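Long-range contact in tailspike protein (Acinetobacter phage vB_ApiP_P1, PDB 6E1R), which probably recognises and cleaves the capsular polysaccharide of its Acinetobacter host as a trimeric tailspike, the chain here carrying the elongated beta-helical part: residues L125-I131 with S160-F166. Numbering follows the deposited sequence.
Sequences LDATLRI and SSESSYF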
loop_
_atom_site.group_PDB
_atom_site.type_symbol
_atom_site.label_atom_id
_atom_site.label_comp_id
_atom_site.label_asym_id
_atom_site.label_seq_id
_atom_site.Cartn_x
_atom_site.Cartn_y
_atom_site.Cartn_z
ATOM N N LEU A 125 -20.471 -21.040 -16.707
ATOM C CA LEU A 125 -19.025 -20.980 -16.510
ATOM C C LEU A 125 -18.575 -22.305 -15.911
ATOM O O LEU A 125 -18.784 -22.568 -14.722
ATOM C CB LEU A 125 -18.661 -19.794 -15.621
ATOM C CG LEU A 125 -17.198 -19.373 -15.432
ATOM C CD1 LEU A 125 -17.150 -17.923 -14.983
ATOM C CD2 LEU A 125 -16.452 -20.246 -14.437
ATOM N N ASP A 126 -17.962 -23.149 -16.735
ATOM C CA ASP A 126 -17.364 -24.377 -16.235
ATOM C C ASP A 126 -16.128 -24.063 -15.402
ATOM O O ASP A 126 -15.442 -23.059 -15.618
ATOM C CB ASP A 126 -16.983 -25.303 -17.389
ATOM C CG ASP A 126 -18.188 -25.835 -18.132
ATOM O OD1 ASP A 126 -19.298 -25.823 -17.559
ATOM O OD2 ASP A 126 -18.022 -26.268 -19.289
ATOM N N ALA A 127 -15.850 -24.933 -14.437
ATOM C CA ALA A 127 -14.709 -24.720 -13.560
ATOM C C ALA A 127 -13.409 -24.781 -14.354
ATOM O O ALA A 127 -13.308 -25.466 -15.375
ATOM C CB ALA A 127 -14.696 -25.765 -12.444
ATOM N N THR A 128 -12.409 -24.041 -13.873
ATOM C CA THR A 128 -11.056 -24.016 -14.430
ATOM C C THR A 128 -11.015 -23.502 -15.866
ATOM O O THR A 128 -10.075 -23.805 -16.607
ATOM C CB THR A 128 -10.384 -25.392 -14.347
ATOM O OG1 THR A 128 -11.038 -26.303 -15.239
ATOM C CG2 THR A 128 -10.454 -25.930 -12.926
ATOM N N LEU A 129 -12.008 -22.719 -16.284
ATOM C CA LEU A 129 -11.999 -22.163 -17.631
ATOM C C LEU A 129 -10.951 -21.064 -17.742
ATOM O O LEU A 129 -10.980 -20.088 -16.987
ATOM C CB LEU A 129 -13.371 -21.606 -17.995
ATOM C CG LEU A 129 -13.346 -20.781 -19.289
ATOM C CD1 LEU A 129 -13.064 -21.659 -20.505
ATOM C CD2 LEU A 129 -14.625 -19.976 -19.476
ATOM N N ARG A 130 -10.031 -21.218 -18.689
ATOM C CA ARG A 130 -9.090 -20.164 -19.052
ATOM C C ARG A 130 -9.384 -19.758 -20.490
ATOM O O ARG A 130 -9.138 -20.530 -21.422
ATOM C CB ARG A 130 -7.645 -20.633 -18.888
ATOM C CG ARG A 130 -6.611 -19.645 -19.397
ATOM C CD ARG A 130 -5.211 -20.217 -19.277
ATOM N NE ARG A 130 -4.227 -19.412 -19.994
ATOM C CZ ARG A 130 -2.982 -19.805 -20.238
ATOM N NH1 ARG A 130 -2.565 -20.991 -19.815
ATOM N NH2 ARG A 130 -2.150 -19.010 -20.898
ATOM N N ILE A 131 -9.915 -18.551 -20.667
ATOM C CA ILE A 131 -10.325 -18.050 -21.973
ATOM C C ILE A 131 -9.660 -16.700 -22.199
ATOM O O ILE A 131 -9.675 -15.839 -21.312
ATOM C CB ILE A 131 -11.860 -17.948 -22.082
ATOM C CG1 ILE A 131 -12.275 -17.302 -23.405
ATOM C CG2 ILE A 131 -12.447 -17.198 -20.890
ATOM C CD1 ILE A 131 -13.774 -17.261 -23.605
ATOM N N SER A 160 -19.224 -24.531 -8.066
ATOM C CA SER A 160 -19.076 -25.277 -9.310
ATOM C C SER A 160 -18.382 -24.471 -10.402
ATOM O O SER A 160 -17.896 -25.061 -11.374
ATOM C CB SER A 160 -20.444 -25.752 -9.796
ATOM O OG SER A 160 -21.102 -26.509 -8.795
ATOM N N SER A 161 -18.328 -23.147 -10.275
ATOM C CA SER A 161 -17.629 -22.299 -11.230
ATOM C C SER A 161 -16.294 -21.796 -10.697
ATOM O O SER A 161 -15.685 -20.916 -11.315
ATOM C CB SER A 161 -18.507 -21.109 -11.625
ATOM O OG SER A 161 -19.695 -21.535 -12.267
ATOM N N GLU A 162 -15.828 -22.333 -9.570
ATOM C CA GLU A 162 -14.588 -21.861 -8.969
ATOM C C GLU A 162 -13.412 -22.079 -9.915
ATOM O O GLU A 162 -13.394 -23.025 -10.709
ATOM C CB GLU A 162 -14.340 -22.566 -7.634
ATOM C CG GLU A 162 -13.164 -22.016 -6.841
ATOM C CD GLU A 162 -12.933 -22.753 -5.538
ATOM O OE1 GLU A 162 -12.967 -24.001 -5.539
ATOM O OE2 GLU A 162 -12.726 -22.080 -4.507
ATOM N N SER A 163 -12.436 -21.171 -9.828
ATOM C CA SER A 163 -11.216 -21.186 -10.629
ATOM C C SER A 163 -11.523 -20.853 -12.083
ATOM O O SER A 163 -12.195 -21.622 -12.776
ATOM C CB SER A 163 -10.495 -22.534 -10.522
ATOM O OG SER A 163 -10.129 -22.808 -9.181
ATOM N N SER A 164 -11.045 -19.701 -12.546
ATOM C CA SER A 164 -11.240 -19.284 -13.927
ATOM C C SER A 164 -10.229 -18.192 -14.246
ATOM O O SER A 164 -9.574 -17.644 -13.356
ATOM C CB SER A 164 -12.674 -18.804 -14.179
ATOM O OG SER A 164 -13.050 -17.799 -13.258
ATOM N N TYR A 165 -10.107 -17.886 -15.534
ATOM C CA TYR A 165 -9.201 -16.842 -15.991
ATOM C C TYR A 165 -9.803 -16.180 -17.220
ATOM O O TYR A 165 -10.196 -16.867 -18.167
ATOM C CB TYR A 165 -7.814 -17.411 -16.313
ATOM C CG TYR A 165 -6.779 -16.363 -16.662
ATOM C CD1 TYR A 165 -6.633 -15.904 -17.967
ATOM C CD2 TYR A 165 -5.944 -15.833 -15.686
ATOM C CE1 TYR A 165 -5.689 -14.948 -18.287
ATOM C CE2 TYR A 165 -4.996 -14.877 -15.998
ATOM C CZ TYR A 165 -4.872 -14.438 -17.300
ATOM O OH TYR A 165 -3.930 -13.486 -17.614
ATOM N N PHE A 166 -9.876 -14.852 -17.196
ATOM C CA PHE A 166 -10.421 -14.070 -18.301
ATOM C C PHE A 166 -9.373 -13.048 -18.713
ATOM O O PHE A 166 -9.123 -12.081 -17.986
ATOM C CB PHE A 166 -11.731 -13.394 -17.901
ATOM C CG PHE A 166 -12.821 -14.361 -17.557
ATOM C CD1 PHE A 166 -12.942 -14.860 -16.272
ATOM C CD2 PHE A 166 -13.718 -14.783 -18.522
ATOM C CE1 PHE A 166 -13.940 -15.756 -15.953
ATOM C CE2 PHE A 166 -14.718 -15.680 -18.211
ATOM C CZ PHE A 166 -14.828 -16.168 -16.925
#
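Strands 129-131 and 164-166 pair in parallel on neighbouring coils of the right-handed beta-helix that forms the long body of the tailspike, near its N-terminal end, and the loops leading into them pack together as well. Their axes approach to 4.6 Å. Y165 bonds to the residues on both sides of R130: its N donates to L129 O at 2.8 Å, and its O accepts I131 N in a nearly straight bond of 3.0 Å. Upstream, where D126 to L129 make a type II turn, the regular pattern gives way to a weak bond from T128 N to S163 O. In the same region S161 OG reaches a lone pair of L125 O in the carbonyl plane, 2.8 Å away, and also bonds K156 N.

Inside the coil, L125, L129 and I131 gather round F166. L125 carries its CG anti to the backbone N (chi1 -171°) and sets CD1 against the ring edge, in plane, 3.5 Å from F166 CZ; I131 CG2 meets F166 CD2 obliquely at 3.6 Å. F195, one coil on, meets the F166 ring with its plane nearly parallel, extending the aromatic interior. On the other side of the sheet R130 and Y165 run side by side, R130 CG 4.0 Å from Y165 CB. Both extend to a second subunit, where R130 NH1 bonds G133 O and H197 meets the Y165 ring edge-to-face. The inward face is thus mainly apolar, with S164 OG satisfied by S193 OG one coil on; backbone bonds and packing around F166 together join the coils, while R130 and Y165 face the second subunit.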